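Local coordinates for glucose-binding protein (Thermus thermophilus HB27, PDB 2B3F), which binds glucose and galactose and probably serves as the extracellular sugar-capturing component of a binding-protein-dependent transport system, at residues His119-Trp125 against Phe238-Trp244; Ala162-Thr168 against Leu222-Ala227; Ser175-Ala179 against Ser266-Val272. All coordinates share one frame; numbering follows the deposited sequence.

Interaction 1. Residues His119-Trp125 against Phe238-Trp244; sequences HRSNVMW and FNIMGDW. Unlike the reference sequence in segment 238-244: Ile240 (reference Val). With GAL (beta-D-galactopyranose), chain G.
Strands 123-125 and 238-240 run antiparallel at 155°, with Met124 and Ile240 as a non-hydrogen-bonded pair and Trp125 and Asn239 as a hydrogen-bonded one. The indole of Trp125 reaches past its own strand pair: NE1 donates to Met241 O at 2.9 Å, arriving above the carbonyl plane, and the CZ2 edge lies against Asp243 CA. On the Met124 side, Met124 CB packs on Ile240 CD1 at 3.5 Å, while SD makes an oblique Met-aromatic contact with Phe238.

Nearer the sugar, Asp243 OD1 accepts from His119 ND1 at 2.7 Å. It also takes Arg120 N at 2.9 Å, from the opposite face of the carboxylate. That grip fixes the rotation of the imidazole, whose NE2 meets galactose-binding Lys312. Trp244 completes a T-shaped pair, its CE3 edge over the centre of the His119 ring with the planes at 84°, and lays a ring face under galactose C5, 3.6 Å from CD2.

Strands 161-162 and 262-265 flank this pair in a four-stranded sheet; helix 166-190 packs on Ile240, and helix 224-233 meets Asn239 on the other face.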
loop_
_atom_site.group_PDB
_atom_site.type_symbol
_atom_site.label_atom_id
_atom_site.label_comp_id
_atom_site.label_asym_id
_atom_site.label_seq_id
_atom_site.Cartn_x
_atom_site.Cartn_y
_atom_site.Cartn_z
ATOM N N HIS A 119 -2.207 -4.993 3.564
ATOM C CA HIS A 119 -2.791 -4.679 2.268
ATOM C C HIS A 119 -1.993 -5.379 1.157
ATOM O O HIS A 119 -0.797 -5.682 1.299
ATOM C CB HIS A 119 -2.802 -3.161 1.981
ATOM C CG HIS A 119 -3.993 -2.399 2.510
ATOM N ND1 HIS A 119 -5.279 -2.594 2.059
ATOM C CD2 HIS A 119 -4.059 -1.375 3.398
ATOM C CE1 HIS A 119 -6.085 -1.728 2.659
ATOM N NE2 HIS A 119 -5.368 -0.982 3.478
ATOM N N ARG A 120 -2.671 -5.601 0.042
ATOM C CA ARG A 120 -2.079 -6.139 -1.173
ATOM C C ARG A 120 -2.034 -5.032 -2.228
ATOM O O ARG A 120 -3.053 -4.362 -2.469
ATOM C CB ARG A 120 -2.947 -7.259 -1.716
ATOM C CG ARG A 120 -2.310 -7.994 -2.859
ATOM C CD ARG A 120 -3.101 -9.217 -3.224
ATOM N NE ARG A 120 -2.420 -10.005 -4.228
ATOM C CZ ARG A 120 -2.842 -11.196 -4.634
ATOM N NH1 ARG A 120 -3.938 -11.708 -4.126
ATOM N NH2 ARG A 120 -2.158 -11.878 -5.529
ATOM N N SER A 121 -0.876 -4.884 -2.856
ATOM C CA SER A 121 -0.669 -3.879 -3.879
ATOM C C SER A 121 -1.161 -4.342 -5.259
ATOM O O SER A 121 -1.792 -3.558 -5.989
ATOM C CB SER A 121 0.813 -3.500 -3.961
ATOM O OG SER A 121 1.034 -2.625 -5.063
ATOM N N ASN A 122 -0.865 -5.590 -5.620
ATOM C CA ASN A 122 -1.036 -6.059 -7.002
ATOM C C ASN A 122 -2.421 -6.662 -7.269
ATOM O O ASN A 122 -2.542 -7.889 -7.498
ATOM C CB ASN A 122 0.090 -7.033 -7.385
ATOM C CG ASN A 122 0.135 -8.306 -6.504
ATOM O OD1 ASN A 122 -0.049 -8.255 -5.285
ATOM N ND2 ASN A 122 0.367 -9.448 -7.142
ATOM N N VAL A 123 -3.451 -5.807 -7.243
ATOM C CA VAL A 123 -4.798 -6.236 -7.569
ATOM C C VAL A 123 -5.353 -5.425 -8.733
ATOM O O VAL A 123 -5.191 -4.197 -8.802
ATOM C CB VAL A 123 -5.772 -6.140 -6.357
ATOM C CG1 VAL A 123 -7.107 -6.799 -6.697
ATOM C CG2 VAL A 123 -5.129 -6.790 -5.104
ATOM N N MET A 124 -6.019 -6.142 -9.638
ATOM C CA MET A 124 -6.702 -5.553 -10.772
ATOM C C MET A 124 -8.200 -5.663 -10.518
ATOM O O MET A 124 -8.723 -6.772 -10.265
ATOM C CB MET A 124 -6.336 -6.292 -12.078
ATOM C CG MET A 124 -7.051 -5.748 -13.329
ATOM S SD MET A 124 -6.578 -6.655 -14.827
ATOM C CE MET A 124 -7.159 -8.316 -14.481
ATOM N N TRP A 125 -8.881 -4.519 -10.575
ATOM C CA TRP A 125 -10.314 -4.393 -10.319
ATOM C C TRP A 125 -11.068 -4.190 -11.633
ATOM O O TRP A 125 -10.592 -3.497 -12.516
ATOM C CB TRP A 125 -10.601 -3.211 -9.392
ATOM C CG TRP A 125 -9.707 -3.233 -8.200
ATOM C CD1 TRP A 125 -8.528 -2.572 -8.051
ATOM C CD2 TRP A 125 -9.896 -3.989 -6.997
ATOM N NE1 TRP A 125 -7.964 -2.868 -6.837
ATOM C CE2 TRP A 125 -8.783 -3.729 -6.163
ATOM C CE3 TRP A 125 -10.899 -4.867 -6.541
ATOM C CZ2 TRP A 125 -8.633 -4.317 -4.916
ATOM C CZ3 TRP A 125 -10.748 -5.440 -5.308
ATOM C CH2 TRP A 125 -9.629 -5.163 -4.502
ATOM N N PHE A 238 -10.499 -1.540 -16.344
ATOM C CA PHE A 238 -9.578 -2.045 -15.338
ATOM C C PHE A 238 -8.940 -0.918 -14.532
ATOM O O PHE A 238 -8.796 0.202 -15.007
ATOM C CB PHE A 238 -8.459 -2.841 -15.995
ATOM C CG PHE A 238 -8.935 -3.844 -17.017
ATOM C CD1 PHE A 238 -9.673 -4.955 -16.627
ATOM C CD2 PHE A 238 -8.639 -3.674 -18.368
ATOM C CE1 PHE A 238 -10.105 -5.889 -17.576
ATOM C CE2 PHE A 238 -9.077 -4.588 -19.312
ATOM C CZ PHE A 238 -9.803 -5.695 -18.917
ATOM N N ASN A 239 -8.523 -1.263 -13.311
ATOM C CA ASN A 239 -7.676 -0.368 -12.501
ATOM C C ASN A 239 -6.725 -1.239 -11.687
ATOM O O ASN A 239 -7.147 -2.251 -11.161
ATOM C CB ASN A 239 -8.530 0.489 -11.577
ATOM C CG ASN A 239 -7.722 1.530 -10.814
ATOM O OD1 ASN A 239 -6.943 2.316 -11.411
ATOM N ND2 ASN A 239 -7.933 1.585 -9.507
ATOM N N ILE A 240 -5.455 -0.845 -11.605
ATOM C CA ILE A 240 -4.471 -1.579 -10.775
ATOM C C ILE A 240 -4.289 -0.767 -9.496
ATOM O O ILE A 240 -3.779 0.344 -9.539
ATOM C CB ILE A 240 -3.108 -1.744 -11.491
ATOM C CG1 ILE A 240 -3.249 -2.472 -12.851
ATOM C CG2 ILE A 240 -2.107 -2.474 -10.594
ATOM C CD1 ILE A 240 -3.912 -3.818 -12.806
ATOM N N MET A 241 -4.700 -1.298 -8.340
ATOM C CA MET A 241 -4.638 -0.514 -7.114
ATOM C C MET A 241 -4.700 -1.451 -5.898
ATOM O O MET A 241 -5.240 -2.563 -5.993
ATOM C CB MET A 241 -5.801 0.479 -7.103
ATOM C CG MET A 241 -5.886 1.446 -5.934
ATOM S SD MET A 241 -4.331 2.266 -5.573
ATOM C CE MET A 241 -3.842 3.005 -7.137
ATOM N N GLY A 242 -4.159 -0.994 -4.784
ATOM C CA GLY A 242 -4.233 -1.764 -3.545
ATOM C C GLY A 242 -5.654 -2.004 -3.096
ATOM O O GLY A 242 -6.577 -1.285 -3.499
ATOM N N ASP A 243 -5.839 -2.978 -2.207
ATOM C CA ASP A 243 -7.179 -3.380 -1.799
ATOM C C ASP A 243 -7.901 -2.450 -0.828
ATOM O O ASP A 243 -9.043 -2.724 -0.429
ATOM C CB ASP A 243 -7.251 -4.867 -1.371
ATOM C CG ASP A 243 -6.140 -5.313 -0.420
ATOM O OD1 ASP A 243 -5.397 -4.495 0.171
ATOM O OD2 ASP A 243 -6.000 -6.552 -0.281
ATOM N N TRP A 244 -7.302 -1.301 -0.525
ATOM C CA TRP A 244 -8.099 -0.194 0.023
ATOM C C TRP A 244 -9.242 0.141 -0.963
ATOM O O TRP A 244 -10.264 0.702 -0.578
ATOM C CB TRP A 244 -7.258 1.053 0.317
ATOM C CG TRP A 244 -6.262 1.436 -0.741
ATOM C CD1 TRP A 244 -6.429 2.326 -1.772
ATOM C CD2 TRP A 244 -4.896 0.998 -0.812
ATOM N NE1 TRP A 244 -5.254 2.436 -2.498
ATOM C CE2 TRP A 244 -4.307 1.617 -1.933
ATOM C CE3 TRP A 244 -4.122 0.107 -0.047
ATOM C CZ2 TRP A 244 -2.973 1.393 -2.290
ATOM C CZ3 TRP A 244 -2.815 -0.119 -0.410
ATOM C CH2 TRP A 244 -2.241 0.518 -1.511
HETATM C C1 GAL G . -1.202 3.219 1.464
HETATM C C2 GAL G . -1.680 2.883 2.883
HETATM C C3 GAL G . -3.148 2.478 2.908
HETATM C C4 GAL G . -4.019 3.514 2.194
HETATM C C5 GAL G . -3.375 3.843 0.825
HETATM C C6 GAL G . -4.135 4.891 -0.004
HETATM O O1 GAL G . 0.124 3.654 1.465
HETATM O O2 GAL G . -0.837 1.857 3.430
HETATM O O3 GAL G . -3.590 2.331 4.249
HETATM O O4 GAL G . -4.112 4.635 3.033
HETATM O O5 GAL G . -2.040 4.266 0.961
HETATM O O6 GAL G . -3.985 6.162 0.552
#

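Interaction 2. Residues Ala162-Thr168 against Leu222-Ala227; sequences ALGENWT and LSWQQA
Two helix N-termini meet where Glu165, the N-cap of helix 166-190, touches Leu222, just ahead of helix 224-233, in a solute-binding protein whose galactose pocket includes Trp224. The start of helix 224-233 is a capping box: Ser223 OG accepts from Gln226 N, and Gln226 OE1 takes the Ser223 N-H in return.

One backbone bond spans the two segments, Glu165 N to Leu222 O at 2.9 Å. Gly164 comes so close alongside that a CB there would run into Leu222 O. At the far end, Ala162 CB presses on Ala227 O at 3.2 Å, and Ala227 CB fits against the peptide between Leu163 and Gly164.

Thr168 ties up the turn ahead of its own helix. Its OG1 donates to a lone pair of Glu165 O at 2.8 Å and accepts from Gly164 N at 3.0 Å. With OG1 set between backbone N and carbonyl carbon (chi1 76°), CG2 is left to lie over the centre of the Trp167 ring and to reach Trp224 CB. A valine here would strip Gly164 N of its hydroxyl acceptor and would probably let the turn that offers Glu165 N to Leu222 shift.

The two indoles meet obliquely, planes 66° apart, with Trp167 CZ2 bringing its edge to Trp224 CD1 at 3.6 Å. Beyond the contact, Trp224 NE1 donates to Glu13, which itself binds the galactose, and the Trp224 ring meets Trp244 edge-to-face. A single water joins both helix starts: it donates to Glu165 OE2 at 2.7 Å and accepts from Trp167 NE1 at 3.2 Å and from Trp224 N at 3.0 Å.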
loop_
_atom_site.group_PDB
_atom_site.type_symbol
_atom_site.label_atom_id
_atom_site.label_comp_id
_atom_site.label_asym_id
_atom_site.label_seq_id
_atom_site.Cartn_x
_atom_site.Cartn_y
_atom_site.Cartn_z
ATOM N N ALA A 162 -7.963 2.710 -16.100
ATOM C CA ALA A 162 -8.123 3.842 -15.201
ATOM C C ALA A 162 -6.803 4.066 -14.479
ATOM O O ALA A 162 -6.146 3.098 -14.069
ATOM C CB ALA A 162 -9.244 3.587 -14.191
ATOM N N LEU A 163 -6.417 5.325 -14.351
ATOM C CA LEU A 163 -5.174 5.713 -13.698
ATOM C C LEU A 163 -5.320 7.117 -13.102
ATOM O O LEU A 163 -6.102 7.929 -13.616
ATOM C CB LEU A 163 -4.043 5.643 -14.715
ATOM C CG LEU A 163 -2.601 5.809 -14.265
ATOM C CD1 LEU A 163 -2.228 4.754 -13.254
ATOM C CD2 LEU A 163 -1.725 5.734 -15.489
ATOM N N GLY A 164 -4.607 7.389 -12.006
ATOM C CA GLY A 164 -4.635 8.684 -11.340
ATOM C C GLY A 164 -3.267 9.353 -11.241
ATOM O O GLY A 164 -2.362 9.143 -12.073
ATOM N N GLU A 165 -3.115 10.115 -10.166
ATOM C CA GLU A 165 -1.948 10.927 -9.896
ATOM C C GLU A 165 -0.636 10.125 -9.796
ATOM O O GLU A 165 -0.623 8.885 -9.756
ATOM C CB GLU A 165 -2.167 11.751 -8.620
ATOM C CG GLU A 165 -2.296 10.911 -7.328
ATOM C CD GLU A 165 -2.412 11.762 -6.092
ATOM O OE1 GLU A 165 -1.530 12.636 -5.890
ATOM O OE2 GLU A 165 -3.365 11.556 -5.308
ATOM N N ASN A 166 0.467 10.865 -9.750
ATOM C CA ASN A 166 1.801 10.299 -9.817
ATOM C C ASN A 166 1.987 9.020 -8.999
ATOM O O ASN A 166 2.439 8.015 -9.547
ATOM C CB ASN A 166 2.830 11.354 -9.397
ATOM C CG ASN A 166 4.253 10.828 -9.383
ATOM O OD1 ASN A 166 4.671 10.220 -8.404
ATOM N ND2 ASN A 166 5.042 11.162 -10.422
ATOM N N TRP A 167 1.635 9.045 -7.723
ATOM C CA TRP A 167 1.901 7.818 -6.918
ATOM C C TRP A 167 1.167 6.601 -7.475
ATOM O O TRP A 167 1.667 5.479 -7.369
ATOM C CB TRP A 167 1.645 8.018 -5.427
ATOM C CG TRP A 167 0.250 8.004 -5.005
ATOM C CD1 TRP A 167 -0.536 9.070 -4.751
ATOM C CD2 TRP A 167 -0.543 6.837 -4.731
ATOM N NE1 TRP A 167 -1.788 8.662 -4.367
ATOM C CE2 TRP A 167 -1.818 7.293 -4.335
ATOM C CE3 TRP A 167 -0.303 5.462 -4.792
ATOM C CZ2 TRP A 167 -2.847 6.419 -3.981
ATOM C CZ3 TRP A 167 -1.326 4.594 -4.460
ATOM C CH2 TRP A 167 -2.585 5.074 -4.059
ATOM N N THR A 168 -0.010 6.796 -8.079
ATOM C CA THR A 168 -0.778 5.657 -8.626
ATOM C C THR A 168 -0.116 5.098 -9.888
ATOM O O THR A 168 -0.315 3.949 -10.264
ATOM C CB THR A 168 -2.262 5.993 -8.929
ATOM O OG1 THR A 168 -2.355 6.773 -10.129
ATOM C CG2 THR A 168 -2.916 6.695 -7.788
ATOM N N LEU A 222 -6.104 13.216 -10.916
ATOM C CA LEU A 222 -7.134 12.396 -10.270
ATOM C C LEU A 222 -6.611 11.687 -9.016
ATOM O O LEU A 222 -5.498 11.202 -9.004
ATOM C CB LEU A 222 -7.669 11.323 -11.213
ATOM C CG LEU A 222 -8.224 11.748 -12.585
ATOM C CD1 LEU A 222 -8.858 10.523 -13.249
ATOM C CD2 LEU A 222 -9.192 12.883 -12.479
ATOM N N SER A 223 -7.443 11.629 -7.988
ATOM C CA SER A 223 -7.160 10.781 -6.830
ATOM C C SER A 223 -7.291 9.288 -7.162
ATOM O O SER A 223 -7.888 8.891 -8.160
ATOM C CB SER A 223 -8.121 11.134 -5.701
ATOM O OG SER A 223 -9.409 10.674 -6.023
ATOM N N TRP A 224 -6.781 8.415 -6.272
ATOM C CA TRP A 224 -6.978 6.998 -6.478
ATOM C C TRP A 224 -8.458 6.630 -6.477
ATOM O O TRP A 224 -8.849 5.797 -7.271
ATOM C CB TRP A 224 -6.173 6.143 -5.487
ATOM C CG TRP A 224 -6.685 6.110 -4.068
ATOM C CD1 TRP A 224 -6.250 6.851 -3.018
ATOM C CD2 TRP A 224 -7.704 5.245 -3.547
ATOM N NE1 TRP A 224 -6.929 6.506 -1.867
ATOM C CE2 TRP A 224 -7.846 5.543 -2.181
ATOM C CE3 TRP A 224 -8.531 4.269 -4.114
ATOM C CZ2 TRP A 224 -8.773 4.882 -1.370
ATOM C CZ3 TRP A 224 -9.460 3.640 -3.314
ATOM C CH2 TRP A 224 -9.563 3.941 -1.959
ATOM N N GLN A 225 -9.264 7.280 -5.636
ATOM C CA GLN A 225 -10.705 7.003 -5.601
ATOM C C GLN A 225 -11.374 7.383 -6.923
ATOM O O GLN A 225 -12.193 6.651 -7.444
ATOM C CB GLN A 225 -11.386 7.736 -4.467
ATOM C CG GLN A 225 -10.903 7.334 -3.052
ATOM C CD GLN A 225 -9.836 8.241 -2.495
ATOM O OE1 GLN A 225 -8.971 8.756 -3.234
ATOM N NE2 GLN A 225 -9.890 8.477 -1.173
ATOM N N GLN A 226 -10.976 8.523 -7.475
ATOM C CA GLN A 226 -11.532 8.948 -8.779
ATOM C C GLN A 226 -11.189 7.983 -9.903
ATOM O O GLN A 226 -11.979 7.767 -10.808
ATOM C CB GLN A 226 -11.049 10.351 -9.133
ATOM C CG GLN A 226 -11.733 11.411 -8.325
ATOM C CD GLN A 226 -11.311 12.801 -8.685
ATOM O OE1 GLN A 226 -10.126 13.138 -8.654
ATOM N NE2 GLN A 226 -12.291 13.639 -9.038
ATOM N N ALA A 227 -9.989 7.406 -9.857
ATOM C CA ALA A 227 -9.614 6.397 -10.839
ATOM C C ALA A 227 -10.476 5.108 -10.664
ATOM O O ALA A 227 -10.908 4.497 -11.635
ATOM C CB ALA A 227 -8.139 6.084 -10.738
HETATM O O HOH W 1 -4.867 9.590 -4.353
#

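Interaction 3. Residues Ser175-Ala179 against Ser266-Val272; sequences SVALA and SPGTQGV
The flat groups that Ala179 meets are peptide units, those of the type II beta turn Ser266 to Thr269, which turn two carbonyl oxygens to helix 166-190. Ala179 CB sits 3.4 Å from Pro267 O, and Ala179 CA directs a C-H at Gly268 O. The turn begins the loop that carries the chain from strand 262-265 of the four-stranded sheet to strand 272-280 of the larger one, so the contact packs that linker on the side of the helix, well away from the sugar.

Gly268 passes very close, its CA 4.6 Å from Ala179 CA. Any CB on it would collide with Ala179 CB, and its positive phi suits a residue without a side chain as well.

A direct polar link lies at the start of the helix segment, where Ser175 OG and Ser266 OG share a hydrogen bond of 2.8 Å. Apolar groups take over one turn on: Leu178 CD2 meets Val272 CG1 tip to tip at 3.7 Å, and Thr269 CG2 touches both Leu178 CD2 and Ser175 O. Leu178 reaches that far because CG stands anti to its backbone N (chi1 175°).

Water fills in along the backbone. One molecule donates to both Ala179 O and Gly268 O, and another joins Leu178 O to Gly268 O. Asn122, from the neighbouring turn, donates through ND2 to Thr269 OG1 and to Val272 O. Inside the loop, Ser266 O accepts two bonds from one residue, Thr269 N at 2.9 Å and Thr269 OG1 at 2.7 Å.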
loop_
_atom_site.group_PDB
_atom_site.type_symbol
_atom_site.label_atom_id
_atom_site.label_comp_id
_atom_site.label_asym_id
_atom_site.label_seq_id
_atom_site.Cartn_x
_atom_site.Cartn_y
_atom_site.Cartn_z
ATOM N N SER A 175 3.512 -3.307 -10.058
ATOM C CA SER A 175 2.851 -4.522 -10.590
ATOM C C SER A 175 3.490 -4.972 -11.906
ATOM O O SER A 175 3.790 -6.153 -12.100
ATOM C CB SER A 175 1.362 -4.326 -10.793
ATOM O OG SER A 175 0.626 -4.620 -9.619
ATOM N N VAL A 176 3.687 -4.027 -12.821
ATOM C CA VAL A 176 4.339 -4.338 -14.091
ATOM C C VAL A 176 5.736 -4.917 -13.866
ATOM O O VAL A 176 6.077 -5.953 -14.451
ATOM C CB VAL A 176 4.390 -3.095 -15.031
ATOM C CG1 VAL A 176 5.253 -3.366 -16.264
ATOM C CG2 VAL A 176 2.987 -2.664 -15.432
ATOM N N ALA A 177 6.545 -4.265 -13.028
ATOM C CA ALA A 177 7.891 -4.729 -12.719
ATOM C C ALA A 177 7.901 -6.142 -12.116
ATOM O O ALA A 177 8.743 -6.988 -12.480
ATOM C CB ALA A 177 8.583 -3.747 -11.782
ATOM N N LEU A 178 6.974 -6.407 -11.195
ATOM C CA LEU A 178 6.913 -7.725 -10.573
ATOM C C LEU A 178 6.627 -8.784 -11.635
ATOM O O LEU A 178 7.236 -9.861 -11.626
ATOM C CB LEU A 178 5.847 -7.773 -9.468
ATOM C CG LEU A 178 5.628 -9.159 -8.822
ATOM C CD1 LEU A 178 6.908 -9.666 -8.148
ATOM C CD2 LEU A 178 4.459 -9.130 -7.822
ATOM N N ALA A 179 5.694 -8.480 -12.531
ATOM C CA ALA A 179 5.324 -9.416 -13.612
ATOM C C ALA A 179 6.523 -9.683 -14.519
ATOM O O ALA A 179 6.792 -10.839 -14.871
ATOM C CB ALA A 179 4.175 -8.867 -14.431
ATOM N N SER A 266 -2.738 -8.679 -10.392
ATOM C CA SER A 266 -2.319 -7.890 -11.521
ATOM C C SER A 266 -1.796 -8.875 -12.566
ATOM O O SER A 266 -1.141 -9.858 -12.220
ATOM C CB SER A 266 -1.235 -6.885 -11.132
ATOM O OG SER A 266 -1.729 -5.973 -10.173
ATOM N N PRO A 267 -2.075 -8.603 -13.850
ATOM C CA PRO A 267 -1.585 -9.478 -14.911
ATOM C C PRO A 267 -0.124 -9.895 -14.720
ATOM O O PRO A 267 0.743 -9.066 -14.421
ATOM C CB PRO A 267 -1.788 -8.620 -16.164
ATOM C CG PRO A 267 -2.933 -7.772 -15.860
ATOM C CD PRO A 267 -2.814 -7.449 -14.398
ATOM N N GLY A 268 0.141 -11.195 -14.836
ATOM C CA GLY A 268 1.497 -11.713 -14.733
ATOM C C GLY A 268 2.001 -11.909 -13.310
ATOM O O GLY A 268 3.157 -12.225 -13.106
ATOM N N THR A 269 1.146 -11.714 -12.314
ATOM C CA THR A 269 1.612 -11.799 -10.921
ATOM C C THR A 269 0.849 -12.824 -10.094
ATOM O O THR A 269 1.018 -12.903 -8.884
ATOM C CB THR A 269 1.539 -10.420 -10.211
ATOM O OG1 THR A 269 0.183 -10.082 -9.935
ATOM C CG2 THR A 269 2.195 -9.328 -11.062
ATOM N N GLN A 270 0.038 -13.634 -10.766
ATOM C CA GLN A 270 -0.766 -14.650 -10.108
ATOM C C GLN A 270 0.156 -15.534 -9.270
ATOM O O GLN A 270 1.234 -15.942 -9.730
ATOM C CB GLN A 270 -1.517 -15.505 -11.150
ATOM C CG GLN A 270 -2.523 -14.745 -12.031
ATOM C CD GLN A 270 -1.872 -13.751 -13.029
ATOM O OE1 GLN A 270 -0.729 -13.931 -13.477
ATOM N NE2 GLN A 270 -2.616 -12.692 -13.363
ATOM N N GLY A 271 -0.266 -15.803 -8.037
ATOM C CA GLY A 271 0.501 -16.610 -7.107
ATOM C C GLY A 271 1.499 -15.842 -6.259
ATOM O O GLY A 271 2.178 -16.428 -5.407
ATOM N N VAL A 272 1.588 -14.528 -6.495
ATOM C CA VAL A 272 2.492 -13.665 -5.745
ATOM C C VAL A 272 1.646 -12.564 -5.121
ATOM O O VAL A 272 0.778 -11.981 -5.780
ATOM C CB VAL A 272 3.583 -13.030 -6.628
ATOM C CG1 VAL A 272 4.562 -12.203 -5.772
ATOM C CG2 VAL A 272 4.331 -14.096 -7.407
HETATM O O HOH W 2 1.201 -7.010 -13.015
HETATM O O HOH W 3 5.443 -12.297 -10.850
HETATM O O HOH W 4 5.070 -12.974 -14.880
#

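Overall arrangement
Interaction 1 has every touching residue buried and makes the middle of the four-stranded sheet, ending at the galactose. Interactions 2 and 3 are mostly buried but include partly exposed residues: Glu165, Leu222 and Ser223 in the one, Ala179 and Gly268 in the other. Interaction 2 joins interaction 1 directly, Ala162 N bonding to Phe238 O and Met241 SD touching Trp167 CH2, and both reach the sugar pocket. Interaction 3 touches interaction 1 at the Asn122 turn. Helix 166-190 serves interactions 2 and 3, whose centres are about 20 Å apart and which do not touch. The chemistry changes accordingly: strand bonds and a shared carboxylate in interaction 1, helix caps and indoles in interaction 2, a serine pair, methyl packing and water bridges in interaction 3.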